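Local structure of peptidase M28 (Shewanella amazonensis SB2B, 3IIB) at residues A[58-63]-A[276-281]; A[252-257]-A[421-426]; A[324-329]-A[340-345]. The protein probably acts as a zinc-dependent carboxypeptidase or dipeptidase of family M28, hydrolysing peptides at a two-metal centre. All coordinates share one frame; numbering follows the deposited sequence.

Contact 1: residues A[58-63]-A[276-281]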
loop_
_atom_site.group_PDB
_atom_site.type_symbol
_atom_site.label_atom_id
_atom_site.label_comp_id
_atom_site.label_asym_id
_atom_site.label_seq_id
_atom_site.Cartn_x
_atom_site.Cartn_y
_atom_site.Cartn_z
ATOM N N LEU A 58 -32.599 12.239 -3.472
ATOM C CA LEU A 58 -32.373 12.738 -4.809
ATOM C C LEU A 58 -33.670 12.886 -5.610
ATOM O O LEU A 58 -33.652 13.367 -6.737
ATOM C CB LEU A 58 -31.394 11.820 -5.552
ATOM C CG LEU A 58 -29.991 11.815 -4.948
ATOM C CD1 LEU A 58 -29.141 10.682 -5.533
ATOM C CD2 LEU A 58 -29.345 13.183 -5.175
ATOM N N GLY A 59 -34.811 12.484 -5.048
ATOM C CA GLY A 59 -36.084 12.764 -5.701
ATOM C C GLY A 59 -36.542 11.790 -6.763
ATOM O O GLY A 59 -37.411 12.123 -7.567
ATOM N N PHE A 60 -35.997 10.572 -6.768
ATOM C CA PHE A 60 -36.425 9.587 -7.766
ATOM C C PHE A 60 -37.906 9.313 -7.643
ATOM O O PHE A 60 -38.504 9.460 -6.586
ATOM C CB PHE A 60 -35.601 8.296 -7.719
ATOM C CG PHE A 60 -34.196 8.472 -8.278
ATOM C CD1 PHE A 60 -34.009 8.592 -9.636
ATOM C CD2 PHE A 60 -33.118 8.614 -7.461
ATOM C CE1 PHE A 60 -32.743 8.798 -10.144
ATOM C CE2 PHE A 60 -31.832 8.828 -7.966
ATOM C CZ PHE A 60 -31.641 8.910 -9.276
ATOM N N ASP A 61 -38.505 8.924 -8.755
ATOM C CA ASP A 61 -39.954 8.734 -8.801
ATOM C C ASP A 61 -40.430 7.527 -8.001
ATOM O O ASP A 61 -41.479 7.595 -7.340
ATOM C CB ASP A 61 -40.418 8.647 -10.231
ATOM C CG ASP A 61 -40.194 9.945 -10.993
ATOM O OD1 ASP A 61 -40.763 10.935 -10.549
ATOM O OD2 ASP A 61 -39.460 9.989 -12.006
ATOM N N ARG A 62 -39.661 6.452 -8.021
ATOM C CA ARG A 62 -39.875 5.316 -7.107
ATOM C C ARG A 62 -38.542 4.910 -6.533
ATOM O O ARG A 62 -37.494 5.001 -7.191
ATOM C CB ARG A 62 -40.474 4.116 -7.859
ATOM C CG ARG A 62 -41.866 4.380 -8.416
ATOM C CD ARG A 62 -42.440 3.139 -9.159
ATOM N NE ARG A 62 -42.542 1.962 -8.289
ATOM C CZ ARG A 62 -42.407 0.693 -8.697
ATOM N NH1 ARG A 62 -42.107 0.393 -9.973
ATOM N NH2 ARG A 62 -42.530 -0.295 -7.806
ATOM N N VAL A 63 -38.586 4.495 -5.279
ATOM C CA VAL A 63 -37.426 3.977 -4.577
ATOM C C VAL A 63 -37.934 2.841 -3.725
ATOM O O VAL A 63 -38.851 3.026 -2.908
ATOM C CB VAL A 63 -36.711 5.067 -3.662
ATOM C CG1 VAL A 63 -35.552 4.440 -2.856
ATOM C CG2 VAL A 63 -36.221 6.282 -4.472
ATOM N N ILE A 276 -21.721 6.299 -10.107
ATOM C CA ILE A 276 -21.786 6.573 -11.545
ATOM C C ILE A 276 -23.217 6.445 -12.018
ATOM O O ILE A 276 -23.764 7.375 -12.640
ATOM C CB ILE A 276 -20.843 5.636 -12.318
ATOM C CG1 ILE A 276 -19.402 6.099 -12.132
ATOM C CG2 ILE A 276 -21.212 5.582 -13.822
ATOM C CD1 ILE A 276 -18.339 4.991 -12.386
ATOM N N VAL A 277 -23.845 5.292 -11.731
ATOM C CA VAL A 277 -25.223 5.065 -12.244
ATOM C C VAL A 277 -26.263 5.942 -11.538
ATOM O O VAL A 277 -27.183 6.484 -12.203
ATOM C CB VAL A 277 -25.641 3.577 -12.288
ATOM C CG1 VAL A 277 -24.643 2.761 -13.173
ATOM C CG2 VAL A 277 -25.794 2.953 -10.877
ATOM N N THR A 278 -26.087 6.186 -10.242
ATOM C CA THR A 278 -27.028 7.068 -9.484
ATOM C C THR A 278 -26.935 8.517 -9.954
ATOM O O THR A 278 -27.957 9.154 -10.218
ATOM C CB THR A 278 -26.811 6.982 -7.983
ATOM O OG1 THR A 278 -26.936 5.615 -7.578
ATOM C CG2 THR A 278 -27.862 7.817 -7.219
ATOM N N ALA A 279 -25.713 9.042 -10.052
ATOM C CA ALA A 279 -25.528 10.407 -10.557
ATOM C C ALA A 279 -26.024 10.567 -11.992
ATOM O O ALA A 279 -26.689 11.562 -12.303
ATOM C CB ALA A 279 -24.040 10.864 -10.450
ATOM N N ALA A 280 -25.721 9.607 -12.861
ATOM C CA ALA A 280 -26.202 9.646 -14.264
ATOM C C ALA A 280 -27.728 9.731 -14.308
ATOM O O ALA A 280 -28.298 10.553 -15.035
ATOM C CB ALA A 280 -25.683 8.440 -15.065
ATOM N N ALA A 281 -28.390 8.897 -13.518
ATOM C CA ALA A 281 -29.855 8.910 -13.439
ATOM C C ALA A 281 -30.384 10.262 -12.870
ATOM O O ALA A 281 -31.394 10.786 -13.350
ATOM C CB ALA A 281 -30.374 7.692 -12.632
#
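Apolar contacts carry the meeting of Leu58 and Phe60 with Thr278 and Ala281, and no hydrogen bond joins the two segments. Leu58 reaches across with one branch: its CD1 lies 3.6 Å from the methyl CG2 of Thr278, the two side chains crossing at about a right angle. The Phe60 ring comes in beside it. Phe60 CE1 sits 3.6 Å from Ala281 CB, an oblique approach, while Phe60 CE2 lies 4.2 Å from Thr278 CG2.

The aromatic ring also meets a polar atom: the backbone O of Thr278 lies at the edge of the Phe60 ring, near its plane, 3.8 Å from CZ. Thr278 divides its two branches by chemistry. OG1 hydrogen-bonds to Val274 O within its own helix, while CG2, anti to the backbone N, faces Leu58 and Phe60.

Gly59, at positive phi, closes helix 42-57 with a Schellman motif, and the chain then enters strand 62-84 through a classic beta bulge, Asp61 and Arg62 both facing Glu241. Helix 267-285 packs against this helix-to-strand turn, with Leu55 adding to the cover over Thr278 and with Val297 of strand 293-300 touching Thr278 and Ala281.

Contact 2: residues A[252-257]-A[421-426]. With ZN (zinc ion), chain C.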
loop_
_atom_site.group_PDB
_atom_site.type_symbol
_atom_site.label_atom_id
_atom_site.label_comp_id
_atom_site.label_asym_id
_atom_site.label_seq_id
_atom_site.Cartn_x
_atom_site.Cartn_y
_atom_site.Cartn_z
ATOM N N VAL A 252 -34.968 0.655 -19.160
ATOM C CA VAL A 252 -33.526 0.722 -19.375
ATOM C C VAL A 252 -32.929 0.568 -17.986
ATOM O O VAL A 252 -33.189 1.386 -17.077
ATOM C CB VAL A 252 -33.109 2.054 -19.975
ATOM C CG1 VAL A 252 -31.572 2.206 -19.967
ATOM C CG2 VAL A 252 -33.725 2.189 -21.402
ATOM N N LEU A 253 -32.154 -0.484 -17.787
ATOM C CA LEU A 253 -31.583 -0.804 -16.489
ATOM C C LEU A 253 -30.109 -0.405 -16.475
ATOM O O LEU A 253 -29.326 -0.863 -17.317
ATOM C CB LEU A 253 -31.717 -2.305 -16.234
ATOM C CG LEU A 253 -31.417 -2.882 -14.844
ATOM C CD1 LEU A 253 -31.915 -4.316 -14.746
ATOM C CD2 LEU A 253 -29.960 -2.831 -14.508
ATOM N N ILE A 254 -29.733 0.417 -15.512
ATOM C CA ILE A 254 -28.323 0.734 -15.311
ATOM C C ILE A 254 -28.013 0.383 -13.861
ATOM O O ILE A 254 -28.744 0.756 -12.920
ATOM C CB ILE A 254 -27.979 2.213 -15.696
ATOM C CG1 ILE A 254 -28.829 3.215 -14.899
ATOM C CG2 ILE A 254 -28.045 2.438 -17.291
ATOM C CD1 ILE A 254 -28.420 4.703 -15.184
ATOM N N GLY A 255 -26.978 -0.421 -13.703
ATOM C CA GLY A 255 -26.724 -1.041 -12.415
ATOM C C GLY A 255 -25.318 -0.891 -11.877
ATOM O O GLY A 255 -24.373 -0.477 -12.571
ATOM N N ALA A 256 -25.187 -1.306 -10.624
ATOM C CA ALA A 256 -23.909 -1.444 -9.931
ATOM C C ALA A 256 -24.186 -2.414 -8.804
ATOM O O ALA A 256 -25.366 -2.746 -8.553
ATOM C CB ALA A 256 -23.431 -0.061 -9.357
ATOM N N HIS A 257 -23.166 -2.836 -8.061
ATOM C CA HIS A 257 -23.452 -3.584 -6.801
ATOM C C HIS A 257 -23.136 -2.738 -5.587
ATOM O O HIS A 257 -22.186 -1.985 -5.608
ATOM C CB HIS A 257 -22.764 -4.957 -6.731
ATOM C CG HIS A 257 -21.270 -4.946 -6.754
ATOM N ND1 HIS A 257 -20.512 -5.041 -5.609
ATOM C CD2 HIS A 257 -20.389 -4.963 -7.789
ATOM C CE1 HIS A 257 -19.230 -5.049 -5.930
ATOM N NE2 HIS A 257 -19.127 -5.013 -7.248
ATOM N N ALA A 421 -20.881 10.975 -17.147
ATOM C CA ALA A 421 -21.251 11.603 -18.432
ATOM C C ALA A 421 -21.666 10.550 -19.423
ATOM O O ALA A 421 -22.717 10.675 -20.046
ATOM C CB ALA A 421 -20.090 12.437 -19.028
ATOM N N VAL A 422 -20.864 9.489 -19.561
ATOM C CA VAL A 422 -21.144 8.445 -20.566
ATOM C C VAL A 422 -22.394 7.619 -20.192
ATOM O O VAL A 422 -23.205 7.292 -21.065
ATOM C CB VAL A 422 -19.954 7.515 -20.746
ATOM C CG1 VAL A 422 -20.319 6.455 -21.790
ATOM C CG2 VAL A 422 -18.745 8.326 -21.228
ATOM N N TYR A 423 -22.583 7.293 -18.904
ATOM C CA TYR A 423 -23.791 6.568 -18.504
ATOM C C TYR A 423 -25.035 7.418 -18.692
ATOM O O TYR A 423 -26.088 6.900 -19.049
ATOM C CB TYR A 423 -23.734 6.017 -17.072
ATOM C CG TYR A 423 -23.236 4.589 -17.049
ATOM C CD1 TYR A 423 -21.877 4.292 -17.087
ATOM C CD2 TYR A 423 -24.126 3.519 -17.048
ATOM C CE1 TYR A 423 -21.431 2.986 -17.069
ATOM C CE2 TYR A 423 -23.691 2.211 -17.050
ATOM C CZ TYR A 423 -22.353 1.936 -17.089
ATOM O OH TYR A 423 -21.932 0.610 -17.089
ATOM N N ALA A 424 -24.914 8.720 -18.442
ATOM C CA ALA A 424 -26.047 9.616 -18.630
ATOM C C ALA A 424 -26.441 9.636 -20.112
ATOM O O ALA A 424 -27.637 9.548 -20.448
ATOM C CB ALA A 424 -25.751 10.992 -18.093
ATOM N N GLN A 425 -25.456 9.737 -20.998
ATOM C CA GLN A 425 -25.700 9.671 -22.424
ATOM C C GLN A 425 -26.330 8.315 -22.794
ATOM O O GLN A 425 -27.312 8.243 -23.537
ATOM C CB GLN A 425 -24.414 9.852 -23.241
ATOM C CG GLN A 425 -23.802 11.240 -23.102
ATOM C CD GLN A 425 -22.693 11.539 -24.080
ATOM O OE1 GLN A 425 -22.006 10.629 -24.523
ATOM N NE2 GLN A 425 -22.538 12.815 -24.448
ATOM N N PHE A 426 -25.710 7.229 -22.324
ATOM C CA PHE A 426 -26.227 5.896 -22.611
ATOM C C PHE A 426 -27.678 5.750 -22.162
ATOM O O PHE A 426 -28.526 5.257 -22.929
ATOM C CB PHE A 426 -25.347 4.833 -21.929
ATOM C CG PHE A 426 -25.839 3.422 -22.105
ATOM C CD1 PHE A 426 -25.526 2.710 -23.247
ATOM C CD2 PHE A 426 -26.559 2.777 -21.103
ATOM C CE1 PHE A 426 -25.939 1.398 -23.398
ATOM C CE2 PHE A 426 -26.995 1.473 -21.274
ATOM C CZ PHE A 426 -26.689 0.788 -22.411
HETATM ZN ZN ZN C . -17.299 -5.454 -8.329
HETATM O O HOH W 1 -16.957 -7.225 -7.597
HETATM O O HOH W 2 -15.471 -5.857 -9.799
#
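Ile254 points from its strand toward helix 413-432 and meets Tyr423 and Phe426 there. From CB its two branches part. CG1 stands between the backbone N and the carbonyl carbon (chi1 57°), which leaves CG2 as the atom that reaches both rings. This one methyl, Ile254 CG2, lies 4.1 Å from Tyr423 CD2 and 4.1 Å from Phe426 CD2, near the plane of each ring, so both aromatics present an edge rather than a face. The other branch ends in Ile254 CD1, which packs against Val277 O on helix 267-285. Phe426 sets out across the line of approach, but with CG anti to its backbone N (chi1 177°) the ring swings nearer the strand.

At the far end of the same strand, His257 binds a zinc ion through NE2 at 2.2 Å. Two waters and the carboxylates of Asp269 and Asp331 are among the other ligands, and the backbone N of His257 donates to Asp270 OD2.

The chemistry therefore changes along one strand, from an apolar contact between Ile254 and the two rings to metal coordination at His257. The ring contacts imply dispersion packing without directional bonds, attaching the metal-bearing strand to the helix that covers it.

Contact 3: residues A[324-329]-A[340-345]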
loop_
_atom_site.group_PDB
_atom_site.type_symbol
_atom_site.label_atom_id
_atom_site.label_comp_id
_atom_site.label_asym_id
_atom_site.label_seq_id
_atom_site.Cartn_x
_atom_site.Cartn_y
_atom_site.Cartn_z
ATOM N N HIS A 324 -37.572 -5.360 -20.670
ATOM C CA HIS A 324 -36.258 -4.761 -20.427
ATOM C C HIS A 324 -35.636 -4.458 -21.770
ATOM O O HIS A 324 -35.356 -5.362 -22.548
ATOM C CB HIS A 324 -35.346 -5.671 -19.619
ATOM C CG HIS A 324 -35.637 -5.642 -18.165
ATOM N ND1 HIS A 324 -36.887 -5.939 -17.659
ATOM C CD2 HIS A 324 -34.871 -5.286 -17.106
ATOM C CE1 HIS A 324 -36.862 -5.801 -16.348
ATOM N NE2 HIS A 324 -35.658 -5.390 -15.986
ATOM N N TYR A 325 -35.508 -3.194 -22.095
ATOM C CA TYR A 325 -35.001 -2.809 -23.402
ATOM C C TYR A 325 -33.508 -3.162 -23.517
ATOM O O TYR A 325 -33.081 -3.785 -24.487
ATOM C CB TYR A 325 -35.254 -1.322 -23.601
ATOM C CG TYR A 325 -34.828 -0.804 -24.957
ATOM C CD1 TYR A 325 -35.436 -1.254 -26.131
ATOM C CD2 TYR A 325 -33.850 0.167 -25.054
ATOM C CE1 TYR A 325 -35.031 -0.755 -27.377
ATOM C CE2 TYR A 325 -33.425 0.646 -26.309
ATOM C CZ TYR A 325 -34.042 0.205 -27.426
ATOM O OH TYR A 325 -33.590 0.699 -28.631
ATOM N N ILE A 326 -32.728 -2.744 -22.519
ATOM C CA ILE A 326 -31.295 -3.004 -22.465
ATOM C C ILE A 326 -30.870 -2.859 -21.040
ATOM O O ILE A 326 -31.492 -2.104 -20.277
ATOM C CB ILE A 326 -30.508 -2.058 -23.384
ATOM C CG1 ILE A 326 -29.059 -2.547 -23.558
ATOM C CG2 ILE A 326 -30.541 -0.627 -22.838
ATOM C CD1 ILE A 326 -28.399 -2.071 -24.889
ATOM N N ALA A 327 -29.829 -3.588 -20.669
ATOM C CA ALA A 327 -29.242 -3.512 -19.341
ATOM C C ALA A 327 -27.726 -3.315 -19.409
ATOM O O ALA A 327 -27.103 -3.852 -20.306
ATOM C CB ALA A 327 -29.536 -4.811 -18.563
ATOM N N ALA A 328 -27.149 -2.576 -18.447
ATOM C CA ALA A 328 -25.695 -2.349 -18.346
ATOM C C ALA A 328 -25.326 -2.125 -16.901
ATOM O O ALA A 328 -26.168 -1.693 -16.107
ATOM C CB ALA A 328 -25.205 -1.158 -19.201
ATOM N N GLU A 329 -24.094 -2.463 -16.559
ATOM C CA GLU A 329 -23.603 -2.322 -15.186
ATOM C C GLU A 329 -22.195 -1.739 -15.147
ATOM O O GLU A 329 -21.323 -2.170 -15.903
ATOM C CB GLU A 329 -23.599 -3.647 -14.463
ATOM C CG GLU A 329 -22.993 -3.539 -13.081
ATOM C CD GLU A 329 -23.117 -4.799 -12.229
ATOM O OE1 GLU A 329 -22.778 -5.881 -12.746
ATOM O OE2 GLU A 329 -23.558 -4.691 -11.041
ATOM N N ILE A 340 -17.778 1.204 -26.099
ATOM C CA ILE A 340 -19.012 0.502 -25.757
ATOM C C ILE A 340 -19.198 -0.692 -26.671
ATOM O O ILE A 340 -19.275 -0.561 -27.882
ATOM C CB ILE A 340 -20.254 1.416 -25.777
ATOM C CG1 ILE A 340 -20.078 2.563 -24.795
ATOM C CG2 ILE A 340 -21.571 0.564 -25.497
ATOM C CD1 ILE A 340 -21.151 3.651 -24.850
ATOM N N ASP A 341 -19.216 -1.878 -26.062
ATOM C CA ASP A 341 -19.562 -3.099 -26.749
ATOM C C ASP A 341 -21.038 -3.444 -26.468
ATOM O O ASP A 341 -21.587 -3.089 -25.406
ATOM C CB ASP A 341 -18.644 -4.240 -26.307
ATOM C CG ASP A 341 -17.217 -4.051 -26.714
ATOM O OD1 ASP A 341 -16.924 -3.489 -27.795
ATOM O OD2 ASP A 341 -16.331 -4.502 -25.941
ATOM N N TRP A 342 -21.643 -4.169 -27.421
ATOM C CA TRP A 342 -23.082 -4.448 -27.410
ATOM C C TRP A 342 -23.382 -5.915 -27.398
ATOM O O TRP A 342 -22.569 -6.743 -27.801
ATOM C CB TRP A 342 -23.770 -3.819 -28.639
ATOM C CG TRP A 342 -23.546 -2.354 -28.748
ATOM C CD1 TRP A 342 -22.531 -1.722 -29.431
ATOM C CD2 TRP A 342 -24.294 -1.322 -28.101
ATOM N NE1 TRP A 342 -22.646 -0.363 -29.284
ATOM C CE2 TRP A 342 -23.711 -0.100 -28.456
ATOM C CE3 TRP A 342 -25.415 -1.305 -27.278
ATOM C CZ2 TRP A 342 -24.209 1.102 -28.017
ATOM C CZ3 TRP A 342 -25.914 -0.101 -26.863
ATOM C CH2 TRP A 342 -25.325 1.074 -27.212
ATOM N N ARG A 343 -24.603 -6.217 -26.972
ATOM C CA ARG A 343 -25.215 -7.520 -27.206
ATOM C C ARG A 343 -26.640 -7.235 -27.603
ATOM O O ARG A 343 -27.539 -7.183 -26.758
ATOM C CB ARG A 343 -25.128 -8.358 -25.943
ATOM C CG ARG A 343 -25.499 -9.784 -26.145
ATOM C CD ARG A 343 -24.469 -10.645 -26.839
ATOM N NE ARG A 343 -24.927 -12.036 -26.722
ATOM C CZ ARG A 343 -25.587 -12.721 -27.664
ATOM N NH1 ARG A 343 -25.845 -12.192 -28.858
ATOM N NH2 ARG A 343 -26.009 -13.972 -27.416
ATOM N N VAL A 344 -26.803 -6.939 -28.905
ATOM C CA VAL A 344 -28.089 -6.594 -29.509
ATOM C C VAL A 344 -28.304 -7.419 -30.803
ATOM O O VAL A 344 -27.396 -8.106 -31.294
ATOM C CB VAL A 344 -28.167 -5.090 -29.819
ATOM C CG1 VAL A 344 -27.973 -4.235 -28.523
ATOM C CG2 VAL A 344 -27.110 -4.699 -30.918
ATOM N N ALA A 345 -29.500 -7.303 -31.383
ATOM C CA ALA A 345 -29.773 -7.869 -32.682
ATOM C C ALA A 345 -28.718 -7.453 -33.711
ATOM O O ALA A 345 -28.213 -6.316 -33.700
ATOM C CB ALA A 345 -31.194 -7.451 -33.158
#
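Ile326 and Trp342 meet at about a right angle, the end of the aliphatic chain running up to the six-membered part of the indole. CD1 of Ile326 lies in the ring plane at its edge, 3.7 Å from Trp342 CZ3 and 3.9 Å from Trp342 CE3, so the isoleucine touches the rim and does not lie over a face. Its extended form makes this reach possible: CG1 is anti to the backbone N (chi1 -167°) and chi2 of 154° carries CD1 onward.

Trp342 leaves its backbone across the line to the other segment, yet its ring comes closer. One face of the indole is flanked by Ile340, two residues earlier on the same strand, whose CG2 stands 3.6 Å above the plane toward the rim. Val344 supplies a second, looser touch, its CG1 lying 4.3 Å from Ile326 CD1.

Phe426 and Met430 of helix 413-432 also pack on Trp342, and Met430 touches Ile326. The two segments meet through side chains alone; the backbone of 324-329 is bonded to Leu253 on one neighbour and to Ala388 on another. Strand 387-392, which also pairs with 337-343, thus lies between the two strands, and the chemistry implies that dispersion at a tryptophan edge adds to this backbone pairing without replacing it.

How the contacts relate
The contacts occupy one part of the catalytic fold, contacts 1 and 2 with centres about 10 Å apart, contacts 2 and 3 about 11 Å, and contacts 1 and 3 about 20 Å. All three reach the same large mixed sheet, in which strands 247-257 and 324-329 are parallel neighbours: Gly255 N lies 2.8 Å from Ala328 O, a probable hydrogen bond. Along the chain, contacts 1 and 2 interleave, whereas contact 3 falls wholly between the two segments of contact 2. Contact 2 is the middle member: its helix 413-432 packs on helix 267-285 of contact 1, Tyr423 against Ile276, and its strand, which ends in a zinc ligand, pairs with strand 324-329 of contact 3.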